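ORF131 protein (Ralstonia metallidurans, PDB 2WTP) binds copper(II) ions, changes conformation when it does so, and probably takes part in heavy-metal resistance. Local coordinates at residues V103-L108 against V118-D123; A55-A60 against T80-A85. All blocks are in the same frame, centred on the assembly; numbering follows the deposited sequence. Where two conformers were deposited one is given.

Contact 1: V103-L108 against V118-D123; sequences VDLGLL and VRVYID. With MG (magnesium ion), chain F; CU (copper (II) ion), chain O.
Val-118 O takes the shortest hydrogen bond between 103-108 and 118-123: Leu-105 N donates to it at 2.7 Å, almost straight (179°) and nearly in line with the C=O bond. Two more backbone bonds tie Val-103 to Val-120 in both directions. Val-103 and Val-120 form an antiparallel hydrogen-bonded pair; Asp-104 and Arg-119 form the non-hydrogen-bonded pair next to it.

Asp-104 ends its strand and is the N-cap of helix 105-108. Its OD1 accepts from Gly-106 N at 2.8 Å through the anti lone pair, and also from Gly-117 N, so the helix start is tied to the residue just before Val-118. Asp-104 OD2 is 4.2 Å from Arg-119 NH1, well out of the guanidinium plane, so no direct salt bridge forms. One water bridges them instead, donating to Asp-104 OD2 and accepting from Arg-119 NH1 at the guanidinium edge. A bend at chi3 (-82°) folds Arg-119 back over the neighbouring strand. One face of its guanidinium lies over Val-103 C and Asp-104 N, and NH2 bonds Ser-102 OG.

On the other sheet face, Val-103 CG1 meets Ile-122 CD1 at 4.0 Å. The side chains of Leu-105 and Val-120 pass at a slant, Leu-105 CD1 3.9 Å from Val-120 CG2.

Further along, past Ile-122, Asp-123 OD1 binds magnesium and OD2 binds copper, both at 2.1 Å; Asp-123 of the second subunit binds the same copper. Strand 119-123 is the middle of a three-stranded sheet, between 101-104 and the parallel strand 72-76. Helix 37-49 touches Val-103, and Phe-94 of strand 88-94 packs on Val-120 and Ile-122.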
ATOM      1  N   VAL A 103      10.305   5.336   4.915  1.00  8.16           N
ATOM      2  CA  VAL A 103      10.576   6.773   5.023  1.00  8.01           C
ATOM      3  C   VAL A 103       9.310   7.504   5.345  1.00  8.38           C
ATOM      4  O   VAL A 103       8.226   7.059   4.908  1.00  8.38           O
ATOM      5  CB  VAL A 103      11.274   7.277   3.698  1.00  9.15           C
ATOM      6  CG1 VAL A 103      10.378   7.104   2.480  1.00 10.05           C
ATOM      7  CG2 VAL A 103      11.712   8.762   3.870  1.00 10.07           C
ATOM      8  N   ASP A 104       9.405   8.656   6.015  1.00  8.26           N
ATOM      9  CA  ASP A 104       8.165   9.422   6.234  1.00  8.38           C
ATOM     10  C   ASP A 104       7.735  10.130   4.994  1.00  8.10           C
ATOM     11  O   ASP A 104       8.549  10.877   4.431  1.00  8.15           O
ATOM     12  CB  ASP A 104       8.379  10.437   7.394  1.00 10.95           C
ATOM     13  CG  ASP A 104       7.010  10.947   7.944  1.00 15.91           C
ATOM     14  OD1 ASP A 104       6.330  11.711   7.266  1.00 14.51           O
ATOM     15  OD2 ASP A 104       6.587  10.509   9.014  1.00 17.29           O
ATOM     16  N   LEU A 105       6.453  10.032   4.600  1.00  8.23           N
ATOM     17  CA  LEU A 105       6.010  10.673   3.359  1.00  8.21           C
ATOM     18  C   LEU A 105       6.175  12.191   3.520  1.00 10.80           C
ATOM     19  O   LEU A 105       6.285  12.907   2.509  1.00 11.17           O
ATOM     20  CB  LEU A 105       4.524  10.317   3.194  1.00  8.75           C
ATOM     21  CG  LEU A 105       3.880  10.751   1.839  1.00  9.58           C
ATOM     22  CD1 LEU A 105       4.537  10.046   0.669  1.00  8.88           C
ATOM     23  CD2 LEU A 105       2.311  10.538   1.909  1.00 11.00           C
ATOM     24  N   GLY A 106       6.073  12.738   4.726  1.00  8.91           N
ATOM     25  CA  GLY A 106       6.184  14.195   4.941  1.00 11.99           C
ATOM     26  C   GLY A 106       7.571  14.742   4.613  1.00 12.55           C
ATOM     27  O   GLY A 106       7.702  15.971   4.471  1.00 15.61           O
ATOM     28  N   LEU A 107       8.568  13.881   4.531  1.00  8.89           N
ATOM     29  CA  LEU A 107       9.918  14.303   4.119  1.00 11.31           C
ATOM     30  C   LEU A 107      10.052  14.235   2.609  1.00  9.14           C
ATOM     31  O   LEU A 107      10.752  15.044   2.013  1.00 11.63           O
ATOM     32  CB  LEU A 107      11.004  13.431   4.780  1.00  9.99           C
ATOM     33  CG  LEU A 107      10.843  13.611   6.285  1.00 13.45           C
ATOM     34  CD1 LEU A 107      11.949  12.748   6.983  1.00 19.63           C
ATOM     35  CD2 LEU A 107      11.047  15.090   6.763  1.00 15.99           C
ATOM     36  N   LEU A 108       9.362  13.304   1.967  1.00 10.06           N
ATOM     37  CA  LEU A 108       9.305  13.262   0.496  1.00  9.48           C
ATOM     38  C   LEU A 108       8.516  14.396  -0.101  1.00 11.76           C
ATOM     39  O   LEU A 108       8.854  14.938  -1.169  1.00 13.24           O
ATOM     40  CB  LEU A 108       8.676  11.943  -0.020  1.00  8.85           C
ATOM     41  CG  LEU A 108       9.325  10.659   0.527  1.00 10.62           C
ATOM     42  CD1 LEU A 108       8.713   9.495  -0.189  1.00 10.92           C
ATOM     43  CD2 LEU A 108      10.865  10.655   0.516  1.00 13.37           C
ATOM     44  N   VAL A 118       2.815   9.771   7.894  1.00 12.02           N
ATOM     45  CA  VAL A 118       2.474   8.591   7.144  1.00 10.92           C
ATOM     46  C   VAL A 118       3.799   7.919   6.742  1.00  9.92           C
ATOM     47  O   VAL A 118       4.658   8.617   6.108  1.00 14.30           O
ATOM     48  CB  VAL A 118       1.734   8.954   5.906  1.00 13.20           C
ATOM     49  CG1 VAL A 118       1.401   7.663   5.093  1.00 16.73           C
ATOM     50  CG2 VAL A 118       0.400   9.678   6.290  1.00 15.91           C
ATOM     51  N   ARG A 119       4.035   6.692   7.075  1.00  8.89           N
ATOM     52  CA  ARG A 119       5.310   6.028   6.765  1.00  8.92           C
ATOM     53  C   ARG A 119       5.132   5.197   5.524  1.00 10.04           C
ATOM     54  O   ARG A 119       4.144   4.472   5.383  1.00 11.25           O
ATOM     55  CB  ARG A 119       5.737   5.200   7.943  1.00 16.83           C
ATOM     56  CG  ARG A 119       7.197   4.810   7.799  1.00 31.56           C
ATOM     57  CD  ARG A 119       7.930   4.616   9.144  1.00 26.59           C
ATOM     58  NE  ARG A 119       8.313   5.904   9.595  1.00 18.79           N
ATOM     59  CZ  ARG A 119       9.479   6.502   9.265  1.00 10.93           C
ATOM     60  NH1 ARG A 119       9.619   7.743   9.691  1.00 12.79           N
ATOM     61  NH2 ARG A 119      10.408   5.924   8.522  1.00 12.17           N
ATOM     62  N   VAL A 120       6.043   5.348   4.576  1.00  8.58           N
ATOM     63  CA  VAL A 120       6.012   4.486   3.371  1.00  8.41           C
ATOM     64  C   VAL A 120       6.985   3.338   3.553  1.00  8.37           C
ATOM     65  O   VAL A 120       8.172   3.551   3.801  1.00  9.31           O
ATOM     66  CB  VAL A 120       6.475   5.299   2.161  1.00  9.19           C
ATOM     67  CG1 VAL A 120       6.312   4.426   0.879  1.00  9.88           C
ATOM     68  CG2 VAL A 120       5.564   6.541   2.048  1.00 11.01           C
ATOM     69  N   TYR A 121       6.486   2.101   3.479  1.00  8.82           N
ATOM     70  CA  TYR A 121       7.329   0.906   3.589  1.00  8.64           C
ATOM     71  C   TYR A 121       7.710   0.512   2.171  1.00  8.89           C
ATOM     72  O   TYR A 121       6.812   0.151   1.393  1.00  9.31           O
ATOM     73  CB  TYR A 121       6.472  -0.170   4.277  1.00  9.63           C
ATOM     74  CG  TYR A 121       7.293  -1.362   4.659  1.00  9.74           C
ATOM     75  CD1 TYR A 121       7.592  -1.606   5.993  1.00  9.43           C
ATOM     76  CD2 TYR A 121       7.734  -2.269   3.677  1.00 11.33           C
ATOM     77  CE1 TYR A 121       8.363  -2.696   6.341  1.00 12.35           C
ATOM     78  CE2 TYR A 121       8.522  -3.444   4.047  1.00 11.24           C
ATOM     79  CZ  TYR A 121       8.823  -3.555   5.409  1.00  9.89           C
ATOM     80  OH  TYR A 121       9.552  -4.677   5.771  1.00 14.42           O
ATOM     81  N   ILE A 122       8.979   0.493   1.853  1.00  8.48           N
ATOM     82  CA  ILE A 122       9.494   0.248   0.491  1.00  9.39           C
ATOM     83  C   ILE A 122      10.091  -1.165   0.467  1.00  8.90           C
ATOM     84  O   ILE A 122      11.022  -1.493   1.202  1.00  9.50           O
ATOM     85  CB  ILE A 122      10.603   1.287   0.065  1.00  7.46           C
ATOM     86  CG1 ILE A 122      10.038   2.717   0.194  1.00  7.22           C
ATOM     87  CG2 ILE A 122      10.922   0.932  -1.377  1.00  8.11           C
ATOM     88  CD1 ILE A 122      11.172   3.804   0.290  1.00  8.67           C
ATOM     89  N   ASP A 123       9.497  -2.069  -0.310  1.00  9.05           N
ATOM     90  CA  ASP A 123      10.011  -3.417  -0.415  1.00  9.59           C
ATOM     91  C   ASP A 123      11.302  -3.441  -1.227  1.00  8.58           C
ATOM     92  O   ASP A 123      11.541  -2.631  -2.115  1.00  9.56           O
ATOM     93  CB  ASP A 123       8.969  -4.195  -1.190  1.00 11.72           C
ATOM     94  CG  ASP A 123       9.266  -5.653  -1.328  1.00 18.29           C
ATOM     95  OD1 ASP A 123       9.673  -6.269  -0.347  1.00 16.19           O
ATOM     96  OD2 ASP A 123       8.963  -6.187  -2.385  1.00 19.08           O
TER
HETATM   97 MG    MG F1110       9.283  -8.072   0.748  0.70 15.21          MG
HETATM   98 CU    CU O1108       9.260  -8.255  -2.508  0.65 13.32          CU
HETATM   99  O   HOH W   1       7.732   9.449  11.147  1.00 18.45           O
HETATM  100  O   HOH W   2      11.216  -8.058   1.345  0.85 18.86           O
HETATM  101  O   HOH W   3      10.078  -7.958   3.164  0.85 22.44           O
HETATM  102  O   HOH W   4       8.648  -6.872   2.213  0.85 16.82           O
HETATM  103  O   HOH W   5       9.872  -9.865  -0.415  1.00 29.81           O
HETATM  104  O   HOH W   6       8.404  -9.651   2.023  0.85 26.14           O

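Contact 2: A55-A60 against T80-A85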
ATOM      1  N   ALA A  55       8.099  12.587  -9.323  1.00 10.92           N
ATOM      2  CA  ALA A  55       7.558  12.062 -10.558  1.00  9.05           C
ATOM      3  C   ALA A  55       6.345  12.839 -10.967  1.00  9.99           C
ATOM      4  O   ALA A  55       5.796  13.572 -10.157  1.00 13.05           O
ATOM      5  CB  ALA A  55       7.085  10.587 -10.280  1.00 10.14           C
ATOM      6  N   GLY A  56       5.948  12.638 -12.235  1.00 12.19           N
ATOM      7  CA  GLY A  56       4.649  13.193 -12.660  1.00 12.39           C
ATOM      8  C   GLY A  56       3.481  12.232 -12.456  1.00 10.24           C
ATOM      9  O   GLY A  56       3.650  11.015 -12.606  1.00 10.39           O
ATOM     10  N   GLN A  57       2.313  12.774 -12.079  1.00 12.03           N
ATOM     11  CA  GLN A  57       1.138  11.957 -11.975  1.00 10.88           C
ATOM     12  C   GLN A  57       0.797  11.150 -13.188  1.00 11.19           C
ATOM     13  O   GLN A  57       0.243  10.013 -13.024  1.00 11.50           O
ATOM     14  CB  GLN A  57      -0.025  12.869 -11.548  1.00 18.19           C
ATOM     15  CG  GLN A  57      -1.355  12.178 -11.416  1.00 28.93           C
ATOM     16  CD  GLN A  57      -2.529  13.165 -11.395  1.00 35.36           C
ATOM     17  OE1 GLN A  57      -2.355  14.417 -11.206  1.00 25.34           O
ATOM     18  NE2 GLN A  57      -3.740  12.598 -11.638  1.00 32.77           N
ATOM     19  N   SER A  58       1.191  11.634 -14.381  1.00 10.52           N
ATOM     20  CA  SER A  58       0.856  10.863 -15.569  1.00 11.63           C
ATOM     21  C   SER A  58       1.608   9.552 -15.704  1.00 11.01           C
ATOM     22  O   SER A  58       1.264   8.717 -16.536  1.00 12.68           O
ATOM     23  CB  SER A  58       1.089  11.754 -16.810  1.00 14.42           C
ATOM     24  OG  SER A  58       2.467  11.980 -16.937  1.00 19.37           O
ATOM     25  N   GLN A  59       2.642   9.331 -14.883  1.00  8.62           N
ATOM     26  CA  GLN A  59       3.386   8.074 -14.892  1.00  7.89           C
ATOM     27  C   GLN A  59       3.052   7.172 -13.692  1.00  7.74           C
ATOM     28  O   GLN A  59       3.637   6.114 -13.582  1.00 10.34           O
ATOM     29  CB  GLN A  59       4.901   8.403 -14.931  1.00 10.04           C
ATOM     30  CG  GLN A  59       5.274   8.918 -16.349  1.00  9.70           C
ATOM     31  CD  GLN A  59       5.141   7.874 -17.437  1.00  8.98           C
ATOM     32  OE1 GLN A  59       5.722   6.790 -17.293  1.00 11.58           O
ATOM     33  NE2 GLN A  59       4.431   8.202 -18.506  1.00 11.64           N
ATOM     34  N   ALA A  60       2.171   7.647 -12.823  1.00  8.10           N
ATOM     35  CA  ALA A  60       1.875   6.827 -11.640  1.00  7.96           C
ATOM     36  C   ALA A  60       0.925   5.703 -11.983  1.00  9.49           C
ATOM     37  O   ALA A  60      -0.019   5.863 -12.753  1.00  9.44           O
ATOM     38  CB  ALA A  60       1.226   7.751 -10.586  1.00  9.35           C
ATOM     39  N   THR A  80       6.024   3.963  -9.200  1.00  8.17           N
ATOM     40  CA  THR A  80       5.695   5.375  -9.288  1.00  7.72           C
ATOM     41  C   THR A  80       4.255   5.496  -8.789  1.00  8.51           C
ATOM     42  O   THR A  80       3.328   4.904  -9.317  1.00  9.84           O
ATOM     43  CB  THR A  80       5.783   5.949 -10.717  1.00 10.30           C
ATOM     44  OG1 THR A  80       7.137   5.796 -11.167  1.00 10.80           O
ATOM     45  CG2 THR A  80       5.440   7.451 -10.702  1.00 11.53           C
ATOM     46  N   VAL A  81       4.093   6.257  -7.708  1.00  8.72           N
ATOM     47  CA  VAL A  81       2.815   6.353  -6.945  1.00  9.02           C
ATOM     48  C   VAL A  81       2.476   7.785  -6.802  1.00  8.54           C
ATOM     49  O   VAL A  81       3.376   8.631  -6.479  1.00 10.86           O
ATOM     50  CB  VAL A  81       3.006   5.737  -5.512  1.00 10.50           C
ATOM     51  CG1 VAL A  81       1.709   5.828  -4.756  1.00 13.43           C
ATOM     52  CG2 VAL A  81       3.428   4.248  -5.619  1.00 11.74           C
ATOM     53  N   ALA A  82       1.212   8.111  -6.996  1.00  8.04           N
ATOM     54  CA  ALA A  82       0.760   9.471  -6.714  1.00 10.77           C
ATOM     55  C   ALA A  82       0.002   9.490  -5.419  1.00  9.45           C
ATOM     56  O   ALA A  82      -0.639   8.468  -5.019  1.00 12.01           O
ATOM     57  CB  ALA A  82      -0.160   9.948  -7.886  1.00 10.58           C
ATOM     58  N   PHE A  83       0.220  10.561  -4.654  1.00  9.19           N
ATOM     59  CA  PHE A  83      -0.437  10.702  -3.366  1.00  9.49           C
ATOM     60  C   PHE A  83      -1.337  11.914  -3.412  1.00 10.52           C
ATOM     61  O   PHE A  83      -0.923  12.979  -3.910  1.00 13.16           O
ATOM     62  CB  PHE A  83       0.632  10.916  -2.296  1.00  9.31           C
ATOM     63  CG  PHE A  83       1.525   9.694  -2.063  1.00  9.82           C
ATOM     64  CD1 PHE A  83       1.173   8.720  -1.148  1.00  8.77           C
ATOM     65  CD2 PHE A  83       2.675   9.493  -2.866  1.00  9.88           C
ATOM     66  CE1 PHE A  83       2.040   7.596  -0.933  1.00  8.20           C
ATOM     67  CE2 PHE A  83       3.498   8.398  -2.694  1.00  8.86           C
ATOM     68  CZ  PHE A  83       3.166   7.422  -1.725  1.00  9.89           C
ATOM     69  N   ARG A  84      -2.531  11.755  -2.917  1.00 10.23           N
ATOM     70  CA  ARG A  84      -3.587  12.787  -3.020  0.60 10.74           C
ATOM     71  C   ARG A  84      -3.995  13.289  -1.647  1.00 12.04           C
ATOM     72  O   ARG A  84      -4.279  12.478  -0.771  1.00 14.21           O
ATOM     73  CB  ARG A  84      -4.801  12.154  -3.750  0.60 15.78           C
ATOM     74  CG  ARG A  84      -6.166  12.912  -3.589  0.60 20.55           C
ATOM     75  CD  ARG A  84      -7.319  12.499  -4.710  0.60 25.24           C
ATOM     76  NE  ARG A  84      -7.792  13.766  -5.394  0.60 19.22           N
ATOM     77  CZ  ARG A  84      -7.495  14.124  -6.621  0.60 25.11           C
ATOM     78  NH1 ARG A  84      -6.880  13.268  -7.408  0.60 26.04           N
ATOM     79  NH2 ARG A  84      -7.858  15.311  -7.112  0.60 29.08           N
ATOM     80  N   ALA A  85      -4.068  14.614  -1.505  1.00 10.85           N
ATOM     81  CA  ALA A  85      -4.746  15.230  -0.351  1.00 12.07           C
ATOM     82  C   ALA A  85      -5.738  16.218  -0.937  1.00 11.96           C
ATOM     83  O   ALA A  85      -5.350  17.178  -1.578  1.00 15.47           O
ATOM     84  CB  ALA A  85      -3.701  15.994   0.503  1.00 16.53           C
TER
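Thr-80 CG2 meets Ala-55 CB at 3.6 Å, the two methyl groups end to end. CG2 stands anti to the backbone N of Thr-80, and this carries it under the turn that follows Ala-55. Gln-59 O comes down on the same side chain, 3.6 Å from Thr-80 CB. Ala-60 CB rests on the strand 3.6 Å from Ala-82 N and 3.7 Å from Ala-82 CB. Its CA makes a CA-H...O contact with Thr-80 O at 3.3 Å. The aliphatic part of Gln-57 reaches Ala-82 CB more loosely, through CG at 4.3 Å.

The turn is a short 3-10 segment, 57-59, in the connection between strands 52-55 and 63-65. Within this chain these are the outermost strands of a mixed four-stranded sheet and run parallel, so this is a crossover connection, crossing strands 88-94 and 80-85. Gln-59 N bonds Gly-56 O at 3.0 Å, and Ala-60 N bonds Gln-57 O, which sets the turn's shape.

Thr-80 OG1 is held by Thr-93 OG1 on strand 88-94. Backbone pairing with strand 80-85 begins just after Ala-60, with bonds from Thr-80 to Ser-61 and from Ala-82 to Arg-62 and Ile-64. Ala-55 is paired with Ala-91 on strand 88-94.

Overall arrangement
Contact 2 closes in the sequence before contact 1 opens, and their centres are about 14 Å apart. Each belongs to a different sheet: contact 1 to the three-stranded one, contact 2 to the four-stranded one. They meet where Leu-105 CD2 packs on the ring of Phe-83, 3.7 Å from CD1. Val-66 touches both of these side chains. Strand 88-94 also lies against both contacts. The metals bound by Asp-123 belong to contact 1, and contact 2 binds neither of them. Another copper is about 8 Å from the side chain of Val-103, so it too lies nearer contact 1.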